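Local coordinates for protein bifunctional cytochrome P450/NADPH--P450 reductase (Deinococcus aerius, PDB 7F3H) that hydroxylates organic substrates at a haem iron, probably drawing its electrons from NADPH through a fused reductase as other self-sufficient cytochromes P450 do, at residues A[97-102]-A[250-255]; A[86-91]-A[257-262]; A[3-8]-A[348-353]. One frame throughout, in Å; residues are numbered along the deposited sequence.

Interaction 1 (A[97-102]-A[250-255]). With HEM (protoporphyrin IX containing Fe), chain E.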
loop_
_atom_site.group_PDB
_atom_site.type_symbol
_atom_site.label_atom_id
_atom_site.label_comp_id
_atom_site.label_asym_id
_atom_site.label_seq_id
_atom_site.Cartn_x
_atom_site.Cartn_y
_atom_site.Cartn_z
ATOM N N GLU A 97 23.119 3.769 -1.175
ATOM C CA GLU A 97 23.577 2.541 -0.538
ATOM C C GLU A 97 23.649 1.411 -1.568
ATOM O O GLU A 97 22.666 1.172 -2.288
ATOM C CB GLU A 97 22.643 2.151 0.603
ATOM C CG GLU A 97 22.616 3.098 1.763
ATOM C CD GLU A 97 21.698 2.603 2.879
ATOM O OE1 GLU A 97 21.982 1.551 3.498
ATOM O OE2 GLU A 97 20.670 3.270 3.129
ATOM N N PRO A 98 24.764 0.674 -1.641
ATOM C CA PRO A 98 24.918 -0.339 -2.702
ATOM C C PRO A 98 23.832 -1.401 -2.714
ATOM O O PRO A 98 23.421 -1.873 -3.795
ATOM C CB PRO A 98 26.281 -0.971 -2.370
ATOM C CG PRO A 98 27.025 0.056 -1.618
ATOM C CD PRO A 98 25.998 0.863 -0.856
ATOM N N ASN A 99 23.351 -1.809 -1.529
ATOM C CA ASN A 99 22.348 -2.867 -1.476
ATOM C C ASN A 99 21.010 -2.434 -2.082
ATOM O O ASN A 99 20.242 -3.302 -2.519
ATOM C CB ASN A 99 22.165 -3.367 -0.037
ATOM C CG ASN A 99 23.029 -4.591 0.284
ATOM O OD1 ASN A 99 23.398 -5.381 -0.590
ATOM N ND2 ASN A 99 23.383 -4.722 1.542
ATOM N N TRP A 100 20.714 -1.127 -2.141
ATOM C CA TRP A 100 19.497 -0.722 -2.835
ATOM C C TRP A 100 19.581 -1.095 -4.309
ATOM O O TRP A 100 18.738 -1.842 -4.820
ATOM C CB TRP A 100 19.202 0.771 -2.685
ATOM C CG TRP A 100 17.914 1.063 -3.444
ATOM C CD1 TRP A 100 16.636 0.926 -2.967
ATOM C CD2 TRP A 100 17.776 1.453 -4.829
ATOM N NE1 TRP A 100 15.726 1.234 -3.946
ATOM C CE2 TRP A 100 16.394 1.564 -5.097
ATOM C CE3 TRP A 100 18.685 1.730 -5.854
ATOM C CZ2 TRP A 100 15.891 1.944 -6.358
ATOM C CZ3 TRP A 100 18.184 2.114 -7.109
ATOM C CH2 TRP A 100 16.799 2.218 -7.345
ATOM N N GLY A 101 20.602 -0.568 -5.005
ATOM C CA GLY A 101 20.800 -0.902 -6.403
ATOM C C GLY A 101 20.842 -2.395 -6.634
ATOM O O GLY A 101 20.198 -2.906 -7.561
ATOM N N LYS A 102 21.567 -3.123 -5.772
ATOM C CA LYS A 102 21.698 -4.569 -5.956
ATOM C C LYS A 102 20.331 -5.247 -5.895
ATOM O O LYS A 102 19.918 -5.950 -6.836
ATOM C CB LYS A 102 22.636 -5.153 -4.896
ATOM C CG LYS A 102 24.117 -4.943 -5.154
ATOM C CD LYS A 102 24.975 -5.319 -3.930
ATOM C CE LYS A 102 24.862 -6.800 -3.545
ATOM N NZ LYS A 102 25.908 -7.279 -2.554
ATOM N N GLU A 250 27.532 -9.661 -7.824
ATOM C CA GLU A 250 27.387 -10.067 -6.432
ATOM C C GLU A 250 25.989 -10.597 -6.125
ATOM O O GLU A 250 25.000 -10.175 -6.722
ATOM C CB GLU A 250 27.683 -8.866 -5.526
ATOM C CG GLU A 250 29.119 -8.337 -5.662
ATOM C CD GLU A 250 29.391 -7.109 -4.805
ATOM O OE1 GLU A 250 28.891 -7.053 -3.661
ATOM O OE2 GLU A 250 30.117 -6.204 -5.274
ATOM N N ARG A 251 25.920 -11.531 -5.175
ATOM C CA ARG A 251 24.647 -11.974 -4.627
ATOM C C ARG A 251 24.265 -11.094 -3.441
ATOM O O ARG A 251 25.075 -10.312 -2.923
ATOM C CB ARG A 251 24.703 -13.438 -4.187
ATOM C CG ARG A 251 24.633 -14.458 -5.314
ATOM C CD ARG A 251 24.578 -15.890 -4.794
ATOM N NE ARG A 251 25.852 -16.304 -4.196
ATOM C CZ ARG A 251 26.101 -16.363 -2.883
ATOM N NH1 ARG A 251 25.156 -16.054 -1.995
ATOM N NH2 ARG A 251 27.302 -16.753 -2.451
ATOM N N LEU A 252 23.004 -11.198 -3.028
ATOM C CA LEU A 252 22.585 -10.496 -1.830
ATOM C C LEU A 252 23.123 -11.246 -0.619
ATOM O O LEU A 252 23.137 -12.479 -0.612
ATOM C CB LEU A 252 21.058 -10.399 -1.785
ATOM C CG LEU A 252 20.371 -9.505 -2.826
ATOM C CD1 LEU A 252 18.906 -9.434 -2.524
ATOM C CD2 LEU A 252 20.942 -8.110 -2.824
ATOM N N SER A 253 23.601 -10.502 0.390
ATOM C CA SER A 253 23.945 -11.084 1.691
ATOM C C SER A 253 22.725 -11.710 2.358
ATOM O O SER A 253 21.572 -11.373 2.061
ATOM C CB SER A 253 24.550 -10.045 2.628
ATOM O OG SER A 253 23.554 -9.226 3.211
ATOM N N ASP A 254 22.995 -12.565 3.350
ATOM C CA ASP A 254 21.902 -13.200 4.087
ATOM C C ASP A 254 21.145 -12.167 4.920
ATOM O O ASP A 254 19.905 -12.189 4.973
ATOM C CB ASP A 254 22.439 -14.335 4.974
ATOM C CG ASP A 254 22.780 -15.636 4.191
ATOM O OD1 ASP A 254 22.347 -15.859 3.025
ATOM O OD2 ASP A 254 23.496 -16.461 4.787
ATOM N N GLU A 255 21.878 -11.230 5.533
ATOM C CA GLU A 255 21.239 -10.157 6.282
ATOM C C GLU A 255 20.280 -9.392 5.379
ATOM O O GLU A 255 19.105 -9.193 5.710
ATOM C CB GLU A 255 22.292 -9.173 6.800
ATOM C CG GLU A 255 21.807 -8.310 7.925
ATOM C CD GLU A 255 22.674 -7.108 8.172
ATOM O OE1 GLU A 255 23.407 -6.729 7.255
ATOM O OE2 GLU A 255 22.668 -6.564 9.296
HETATM C CHA HEM E . 7.159 1.196 -2.619
HETATM C CHB HEM E . 6.645 -3.612 -2.136
HETATM C CHC HEM E . 1.815 -3.116 -2.560
HETATM C CHD HEM E . 2.321 1.703 -2.746
HETATM C C1A HEM E . 7.434 -0.140 -2.460
HETATM C C2A HEM E . 8.748 -0.704 -2.236
HETATM C C3A HEM E . 8.632 -2.038 -2.137
HETATM C C4A HEM E . 7.215 -2.356 -2.214
HETATM C CMA HEM E . 9.787 -3.047 -1.908
HETATM C CAA HEM E . 10.046 0.119 -2.244
HETATM C CBA HEM E . 10.600 0.083 -3.673
HETATM C CGA HEM E . 11.943 0.804 -3.794
HETATM O O1A HEM E . 12.847 0.197 -4.431
HETATM O O2A HEM E . 12.199 1.896 -3.203
HETATM C C1B HEM E . 5.304 -3.916 -2.248
HETATM C C2B HEM E . 4.712 -5.249 -2.234
HETATM C C3B HEM E . 3.387 -5.099 -2.403
HETATM C C4B HEM E . 3.096 -3.677 -2.452
HETATM C CMB HEM E . 5.524 -6.557 -2.138
HETATM C CAB HEM E . 2.242 -6.136 -2.398
HETATM C CBB HEM E . 2.387 -7.431 -2.108
HETATM C C1C HEM E . 1.515 -1.765 -2.634
HETATM C C2C HEM E . 0.189 -1.161 -2.819
HETATM C C3C HEM E . 0.392 0.170 -2.846
HETATM C C4C HEM E . 1.793 0.440 -2.730
HETATM C CMC HEM E . -1.158 -1.936 -2.910
HETATM C CAC HEM E . -0.566 1.339 -3.018
HETATM C CBC HEM E . -1.866 1.163 -3.203
HETATM C C1D HEM E . 3.671 1.989 -2.722
HETATM C C2D HEM E . 4.263 3.325 -2.716
HETATM C C3D HEM E . 5.584 3.159 -2.686
HETATM C C4D HEM E . 5.895 1.744 -2.654
HETATM C CMD HEM E . 3.518 4.685 -2.754
HETATM C CAD HEM E . 6.587 4.299 -2.665
HETATM C CBD HEM E . 6.741 4.604 -1.199
HETATM C CGD HEM E . 7.593 5.809 -0.984
HETATM O O1D HEM E . 8.072 5.917 0.170
HETATM O O2D HEM E . 7.788 6.636 -1.934
HETATM N NA HEM E . 6.526 -1.175 -2.409
HETATM N NB HEM E . 4.299 -2.990 -2.393
HETATM N NC HEM E . 2.461 -0.750 -2.569
HETATM N ND HEM E . 4.696 1.057 -2.687
HETATM FE FE HEM E . 4.507 -0.919 -2.638
HETATM O O HOH W 1 24.457 -8.066 0.104
#
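Beside the haem-propionate pocket, Lys102 of helix 98-107 reaches over to the Glu250-Ser253 loop that leads into helix 254-285. A bend at chi3 (62°) in its otherwise extended chain brings NZ to the loop. NZ donates to the backbone Arg251 O at 3.2 Å, and makes a salt bridge with Glu250 OE1, also 3.2 Å from NZ, which it meets from above the carboxylate plane. The third partner of NZ is a water 3.1 Å away, which also takes the Ser253 N-H and donates to Asn99 OD1. In P450 terms, the first half of the C helix is thereby tied to the loop leading into the long helix I, where Ser253 is the N-cap and its OG accepts from Asn256 N. Nearer the root of the lysine, Leu252 CD2 lies against Lys102 CB at 4.0 Å. Shortened to an alanine, Lys102 would lose the amine, and the Glu250 carboxylate would probably be left without its charged mate, Arg251 O without this donor and the water without one of its three partners. The chi1 of Trp100 (-180°) sets CG opposite the backbone N and turns the indole to the haem, where NE1 donates to propionate oxygen O1A of HEM at 3.1 Å, the carboxylate lying at the indole edge.

Interaction 2 (A[86-91]-A[257-262]); sequences GGDGLF and IRYQVM. With HEM (protoporphyrin IX containing Fe), chain E.
Gly87 sets its CA over the face of the Tyr259 ring where the loop between helix 80-86, which corresponds to B' of the P450 fold, and the C helix, helix 98-107, crosses the long central helix 254-285. This is the tight part: Gly87 CA stands 3.5 Å from the ring centroid and only 6° off its normal, a CH-pi contact. Gly87 belongs to a type II' turn from Gly86 to Gly89, and any beta carbon on it would run into Tyr259 CE1. Gly89 is similarly close, its CA 3.3 Å from Gln260 NE2. The side toward solvent is that of Asp88 and Tyr259, both partly exposed, with a sulfate, probably from the crystallisation liquor, near the Tyr259 side chain; the Asp88 carboxylate stands almost perpendicular to the ring there, its OD1 3.3 Å from Tyr259 CD2. Inward, Leu90 turns to the haem, its CB 3.6 Å from O1A of HEM. Gln260, bent at chi2 (-51°), has its amide fixed at both ends: NE2 donates to Asn256 OD1 one turn earlier, while OE1 accepts the Leu90 N-H at 3.1 Å, in the carbonyl plane and on a lone pair.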
loop_
_atom_site.group_PDB
_atom_site.type_symbol
_atom_site.label_atom_id
_atom_site.label_comp_id
_atom_site.label_asym_id
_atom_site.label_seq_id
_atom_site.Cartn_x
_atom_site.Cartn_y
_atom_site.Cartn_z
ATOM N N GLY A 86 12.987 -2.510 8.592
ATOM C CA GLY A 86 13.251 -2.707 7.172
ATOM C C GLY A 86 14.707 -2.873 6.758
ATOM O O GLY A 86 14.993 -3.431 5.693
ATOM N N GLY A 87 15.621 -2.347 7.584
ATOM C CA GLY A 87 17.047 -2.350 7.333
ATOM C C GLY A 87 17.375 -1.623 6.051
ATOM O O GLY A 87 16.750 -0.617 5.686
ATOM N N ASP A 88 18.323 -2.169 5.302
ATOM C CA ASP A 88 18.616 -1.618 3.994
ATOM C C ASP A 88 17.933 -2.437 2.902
ATOM O O ASP A 88 18.499 -2.672 1.835
ATOM C CB ASP A 88 20.126 -1.483 3.773
ATOM C CG ASP A 88 20.874 -2.784 3.895
ATOM O OD1 ASP A 88 20.249 -3.864 4.027
ATOM O OD2 ASP A 88 22.124 -2.718 3.867
ATOM N N GLY A 89 16.748 -2.934 3.198
ATOM C CA GLY A 89 15.839 -3.386 2.165
ATOM C C GLY A 89 15.403 -2.226 1.292
ATOM O O GLY A 89 15.739 -1.063 1.528
ATOM N N LEU A 90 14.662 -2.578 0.225
ATOM C CA LEU A 90 14.328 -1.620 -0.831
ATOM C C LEU A 90 13.520 -0.432 -0.321
ATOM O O LEU A 90 13.617 0.665 -0.887
ATOM C CB LEU A 90 13.536 -2.320 -1.920
ATOM C CG LEU A 90 14.383 -3.231 -2.785
ATOM C CD1 LEU A 90 13.520 -3.902 -3.829
ATOM C CD2 LEU A 90 15.474 -2.397 -3.404
ATOM N N PHE A 91 12.688 -0.621 0.720
ATOM C CA PHE A 91 11.765 0.441 1.100
ATOM C C PHE A 91 12.451 1.453 1.993
ATOM O O PHE A 91 12.137 2.650 1.935
ATOM C CB PHE A 91 10.543 -0.140 1.806
ATOM C CG PHE A 91 9.449 0.865 2.111
ATOM C CD1 PHE A 91 8.505 1.216 1.147
ATOM C CD2 PHE A 91 9.328 1.425 3.384
ATOM C CE1 PHE A 91 7.471 2.118 1.447
ATOM C CE2 PHE A 91 8.306 2.330 3.680
ATOM C CZ PHE A 91 7.381 2.682 2.708
ATOM N N ILE A 257 18.903 -10.310 2.497
ATOM C CA ILE A 257 17.754 -11.135 2.116
ATOM C C ILE A 257 16.678 -11.115 3.202
ATOM O O ILE A 257 15.474 -11.010 2.915
ATOM C CB ILE A 257 18.193 -12.573 1.813
ATOM C CG1 ILE A 257 19.057 -12.610 0.558
ATOM C CG2 ILE A 257 16.976 -13.470 1.687
ATOM C CD1 ILE A 257 19.761 -13.942 0.341
ATOM N N ARG A 258 17.085 -11.262 4.463
ATOM C CA ARG A 258 16.075 -11.219 5.518
ATOM C C ARG A 258 15.401 -9.856 5.524
ATOM O O ARG A 258 14.170 -9.766 5.660
ATOM C CB ARG A 258 16.666 -11.553 6.896
ATOM C CG ARG A 258 16.072 -10.689 7.984
ATOM C CD ARG A 258 16.473 -11.082 9.368
ATOM N NE ARG A 258 17.841 -10.728 9.758
ATOM C CZ ARG A 258 18.227 -9.513 10.150
ATOM N NH1 ARG A 258 17.367 -8.524 10.169
ATOM N NH2 ARG A 258 19.485 -9.277 10.512
ATOM N N TYR A 259 16.201 -8.789 5.356
ATOM C CA TYR A 259 15.655 -7.438 5.268
ATOM C C TYR A 259 14.624 -7.321 4.144
ATOM O O TYR A 259 13.545 -6.747 4.340
ATOM C CB TYR A 259 16.787 -6.447 5.060
ATOM C CG TYR A 259 17.479 -6.070 6.331
ATOM C CD1 TYR A 259 16.791 -6.062 7.549
ATOM C CD2 TYR A 259 18.823 -5.700 6.336
ATOM C CE1 TYR A 259 17.437 -5.711 8.724
ATOM C CE2 TYR A 259 19.461 -5.344 7.517
ATOM C CZ TYR A 259 18.763 -5.351 8.692
ATOM O OH TYR A 259 19.405 -4.989 9.841
ATOM N N GLN A 260 14.903 -7.919 2.986
ATOM C CA GLN A 260 13.939 -7.870 1.889
ATOM C C GLN A 260 12.667 -8.633 2.246
ATOM O O GLN A 260 11.558 -8.181 1.930
ATOM C CB GLN A 260 14.538 -8.433 0.593
ATOM C CG GLN A 260 15.821 -7.740 0.070
ATOM C CD GLN A 260 15.731 -6.220 -0.055
ATOM O OE1 GLN A 260 14.638 -5.631 -0.106
ATOM N NE2 GLN A 260 16.897 -5.572 -0.101
ATOM N N VAL A 261 12.802 -9.807 2.877
ATOM C CA VAL A 261 11.605 -10.544 3.301
ATOM C C VAL A 261 10.754 -9.692 4.248
ATOM O O VAL A 261 9.525 -9.547 4.076
ATOM C CB VAL A 261 11.995 -11.895 3.926
ATOM C CG1 VAL A 261 10.819 -12.475 4.722
ATOM C CG2 VAL A 261 12.482 -12.840 2.833
ATOM N N MET A 262 11.406 -9.103 5.257
ATOM C CA MET A 262 10.701 -8.203 6.167
ATOM C C MET A 262 10.035 -7.068 5.390
ATOM O O MET A 262 8.901 -6.695 5.683
ATOM C CB MET A 262 11.660 -7.633 7.217
ATOM C CG MET A 262 12.178 -8.624 8.272
ATOM S SD MET A 262 10.874 -9.530 9.110
ATOM C CE MET A 262 9.842 -8.187 9.762
HETATM C CHA HEM E . 7.159 1.196 -2.619
HETATM C CHB HEM E . 6.645 -3.612 -2.136
HETATM C CHC HEM E . 1.815 -3.116 -2.560
HETATM C CHD HEM E . 2.321 1.703 -2.746
HETATM C C1A HEM E . 7.434 -0.140 -2.460
HETATM C C2A HEM E . 8.748 -0.704 -2.236
HETATM C C3A HEM E . 8.632 -2.038 -2.137
HETATM C C4A HEM E . 7.215 -2.356 -2.214
HETATM C CMA HEM E . 9.787 -3.047 -1.908
HETATM C CAA HEM E . 10.046 0.119 -2.244
HETATM C CBA HEM E . 10.600 0.083 -3.673
HETATM C CGA HEM E . 11.943 0.804 -3.794
HETATM O O1A HEM E . 12.847 0.197 -4.431
HETATM O O2A HEM E . 12.199 1.896 -3.203
HETATM C C1B HEM E . 5.304 -3.916 -2.248
HETATM C C2B HEM E . 4.712 -5.249 -2.234
HETATM C C3B HEM E . 3.387 -5.099 -2.403
HETATM C C4B HEM E . 3.096 -3.677 -2.452
HETATM C CMB HEM E . 5.524 -6.557 -2.138
HETATM C CAB HEM E . 2.242 -6.136 -2.398
HETATM C CBB HEM E . 2.387 -7.431 -2.108
HETATM C C1C HEM E . 1.515 -1.765 -2.634
HETATM C C2C HEM E . 0.189 -1.161 -2.819
HETATM C C3C HEM E . 0.392 0.170 -2.846
HETATM C C4C HEM E . 1.793 0.440 -2.730
HETATM C CMC HEM E . -1.158 -1.936 -2.910
HETATM C CAC HEM E . -0.566 1.339 -3.018
HETATM C CBC HEM E . -1.866 1.163 -3.203
HETATM C C1D HEM E . 3.671 1.989 -2.722
HETATM C C2D HEM E . 4.263 3.325 -2.716
HETATM C C3D HEM E . 5.584 3.159 -2.686
HETATM C C4D HEM E . 5.895 1.744 -2.654
HETATM C CMD HEM E . 3.518 4.685 -2.754
HETATM C CAD HEM E . 6.587 4.299 -2.665
HETATM C CBD HEM E . 6.741 4.604 -1.199
HETATM C CGD HEM E . 7.593 5.809 -0.984
HETATM O O1D HEM E . 8.072 5.917 0.170
HETATM O O2D HEM E . 7.788 6.636 -1.934
HETATM N NA HEM E . 6.526 -1.175 -2.409
HETATM N NB HEM E . 4.299 -2.990 -2.393
HETATM N NC HEM E . 2.461 -0.750 -2.569
HETATM N ND HEM E . 4.696 1.057 -2.687
HETATM FE FE HEM E . 4.507 -0.919 -2.638
#

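Interaction 3 (A[3-8]-A[348-353])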
loop_
_atom_site.group_PDB
_atom_site.type_symbol
_atom_site.label_atom_id
_atom_site.label_comp_id
_atom_site.label_asym_id
_atom_site.label_seq_id
_atom_site.Cartn_x
_atom_site.Cartn_y
_atom_site.Cartn_z
ATOM N N ARG A 3 14.164 34.435 -9.139
ATOM C CA ARG A 3 14.045 35.871 -9.259
ATOM C C ARG A 3 13.090 36.393 -8.184
ATOM O O ARG A 3 13.437 36.461 -6.983
ATOM C CB ARG A 3 13.571 36.396 -10.628
ATOM C CG ARG A 3 14.590 36.449 -11.912
ATOM C CD ARG A 3 15.665 37.475 -11.715
ATOM N NE ARG A 3 14.856 38.667 -11.433
ATOM C CZ ARG A 3 14.228 39.373 -12.341
ATOM N NH1 ARG A 3 14.398 38.969 -13.571
ATOM N NH2 ARG A 3 13.583 40.438 -11.983
ATOM N N ILE A 4 11.861 36.742 -8.596
ATOM C CA ILE A 4 10.781 37.283 -7.764
ATOM C C ILE A 4 9.968 36.161 -7.119
ATOM O O ILE A 4 8.967 35.711 -7.680
ATOM C CB ILE A 4 9.916 38.213 -8.646
ATOM C CG1 ILE A 4 8.795 38.820 -7.829
ATOM C CG2 ILE A 4 9.563 37.580 -10.016
ATOM C CD1 ILE A 4 8.074 39.998 -8.477
ATOM N N LEU A 5 10.385 35.720 -5.924
ATOM C CA LEU A 5 9.718 34.593 -5.293
ATOM C C LEU A 5 8.466 35.029 -4.529
ATOM O O LEU A 5 8.334 36.171 -4.074
ATOM C CB LEU A 5 10.651 33.892 -4.307
ATOM C CG LEU A 5 11.975 33.392 -4.862
ATOM C CD1 LEU A 5 12.833 32.882 -3.721
ATOM C CD2 LEU A 5 11.745 32.327 -5.907
ATOM N N ALA A 6 7.563 34.064 -4.339
ATOM C CA ALA A 6 6.306 34.097 -3.597
ATOM C C ALA A 6 6.378 33.229 -2.346
ATOM O O ALA A 6 6.917 32.114 -2.400
ATOM C CB ALA A 6 5.134 33.626 -4.463
ATOM N N PRO A 7 5.848 33.702 -1.217
ATOM C CA PRO A 7 5.796 32.844 -0.019
ATOM C C PRO A 7 4.819 31.694 -0.237
ATOM O O PRO A 7 3.771 31.856 -0.864
ATOM C CB PRO A 7 5.310 33.789 1.091
ATOM C CG PRO A 7 4.556 34.874 0.350
ATOM C CD PRO A 7 5.256 35.035 -0.986
ATOM N N ILE A 8 5.219 30.506 0.206
ATOM C CA ILE A 8 4.316 29.356 0.120
ATOM C C ILE A 8 3.079 29.644 0.962
ATOM O O ILE A 8 3.207 30.067 2.129
ATOM C CB ILE A 8 5.028 28.078 0.593
ATOM C CG1 ILE A 8 6.193 27.745 -0.346
ATOM C CG2 ILE A 8 4.045 26.927 0.689
ATOM C CD1 ILE A 8 7.076 26.642 0.133
ATOM N N LYS A 348 7.899 30.294 -8.720
ATOM C CA LYS A 348 7.506 31.200 -7.639
ATOM C C LYS A 348 8.056 30.762 -6.282
ATOM O O LYS A 348 8.507 31.605 -5.496
ATOM C CB LYS A 348 5.973 31.289 -7.493
ATOM C CG LYS A 348 5.205 31.644 -8.725
ATOM C CD LYS A 348 3.713 31.491 -8.492
ATOM C CE LYS A 348 3.228 32.424 -7.409
ATOM N NZ LYS A 348 1.771 32.651 -7.566
ATOM N N TYR A 349 8.020 29.451 -6.005
ATOM C CA TYR A 349 8.103 28.911 -4.650
ATOM C C TYR A 349 9.464 28.267 -4.408
ATOM O O TYR A 349 9.857 27.354 -5.143
ATOM C CB TYR A 349 6.991 27.887 -4.436
ATOM C CG TYR A 349 5.601 28.432 -4.646
ATOM C CD1 TYR A 349 5.110 29.480 -3.859
ATOM C CD2 TYR A 349 4.783 27.920 -5.646
ATOM C CE1 TYR A 349 3.835 29.971 -4.044
ATOM C CE2 TYR A 349 3.501 28.411 -5.842
ATOM C CZ TYR A 349 3.025 29.431 -5.043
ATOM O OH TYR A 349 1.732 29.914 -5.253
ATOM N N GLU A 350 10.172 28.720 -3.367
ATOM C CA GLU A 350 11.489 28.168 -3.053
ATOM C C GLU A 350 11.358 26.952 -2.154
ATOM O O GLU A 350 10.524 26.937 -1.253
ATOM C CB GLU A 350 12.417 29.180 -2.396
ATOM C CG GLU A 350 13.858 28.650 -2.415
ATOM C CD GLU A 350 14.844 29.524 -1.673
ATOM O OE1 GLU A 350 14.796 30.765 -1.842
ATOM O OE2 GLU A 350 15.675 28.958 -0.925
ATOM N N ILE A 351 12.089 25.897 -2.486
ATOM C CA ILE A 351 12.252 24.712 -1.655
ATOM C C ILE A 351 13.740 24.561 -1.383
ATOM O O ILE A 351 14.509 24.248 -2.295
ATOM C CB ILE A 351 11.684 23.458 -2.329
ATOM C CG1 ILE A 351 10.291 23.761 -2.923
ATOM C CG2 ILE A 351 11.685 22.282 -1.343
ATOM C CD1 ILE A 351 9.212 24.166 -1.901
ATOM N N ARG A 352 14.150 24.787 -0.140
ATOM C CA ARG A 352 15.563 24.746 0.228
ATOM C C ARG A 352 16.130 23.331 0.195
ATOM O O ARG A 352 15.417 22.344 0.399
ATOM C CB ARG A 352 15.749 25.351 1.612
ATOM C CG ARG A 352 15.344 26.803 1.668
ATOM C CD ARG A 352 15.532 27.347 3.058
ATOM N NE ARG A 352 15.876 28.758 2.995
ATOM C CZ ARG A 352 17.098 29.227 2.781
ATOM N NH1 ARG A 352 18.125 28.395 2.622
ATOM N NH2 ARG A 352 17.286 30.540 2.733
ATOM N N LYS A 353 17.426 23.233 -0.109
ATOM C CA LYS A 353 18.107 21.951 0.002
ATOM C C LYS A 353 17.754 21.268 1.317
ATOM O O LYS A 353 17.851 21.866 2.393
ATOM C CB LYS A 353 19.620 22.139 -0.112
ATOM C CG LYS A 353 20.365 20.828 -0.323
ATOM C CD LYS A 353 21.872 20.970 -0.184
ATOM C CE LYS A 353 22.581 19.729 -0.715
ATOM N NZ LYS A 353 23.984 19.594 -0.231
#
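Ala6 N donates to Lys348 O at 2.9 Å in a nearly straight bond (170°), and because the extended N-terminal segment and the strand run 64° apart, this is the one backbone hydrogen bond between them rather than the first rung of a ladder. The accepting carbonyl belongs to a classic beta bulge, in which Lys348 and Tyr349 both face Ile345 across a two-stranded antiparallel hairpin. Leu5 wraps the same oxygen, its CA 3.2 Å from Lys348 O in a CA-H...O contact and its CD2 branch close by. The other methyl, Leu5 CD1, comes within 3.4 Å of Glu350 OE1; the glutamate reaches it with CG anti to the backbone N (chi1 -166°) and an extended chain. Glu350 OE2 sits over the guanidinium face of Arg352, a long pairing of charges alone.

On the other side of the bond, Ala6 CB touches both Lys348 CE, 3.7 Å away, and Tyr349 CE1. Lys348 CB covers one face of the tyrosine ring, while Pro7 O meets its edge, 3.7 Å from Tyr349 CE1. Further along, Ile8 lays CG1 near Tyr349 CD1 and carries CD1 on to meet Ile351 CD1 at 3.9 Å, the two isoleucines crossing at about a right angle.

The contact thus joins residues Leu5 to Ile8 of the N-terminal segment, ahead of helix 28-38, to the hairpin of strands 343-345 and 349-351. Leu5 also touches Val344 and Ile351 touches Ile345 on the partner strand, while Ile8 and Tyr349 both rest on Leu43 of strand 43-48, an outermost strand of the five-stranded mixed sheet.

Interactions 1 and 2 are neighbours, their centres 10 Å apart; both use helix 254-285 and both touch the haem, yet their chemistry follows their depth. Interaction 1 lies at the surface and relies on charge and a bridging water, whereas interaction 2 is buried and relies on glycine-to-ring packing and one hydrogen bond to a side-chain amide oxygen. They meet directly, Trp100 CD1 lying 3.5 Å from Leu90 CD2. Interaction 3, partly buried, stands apart, its centre 37 to 39 Å from theirs: there strand and extended chain replace helices, and apolar packing of aliphatic side chains and a tyrosine ring around a single backbone hydrogen bond joins the N-terminal segment to one some 340 residues later.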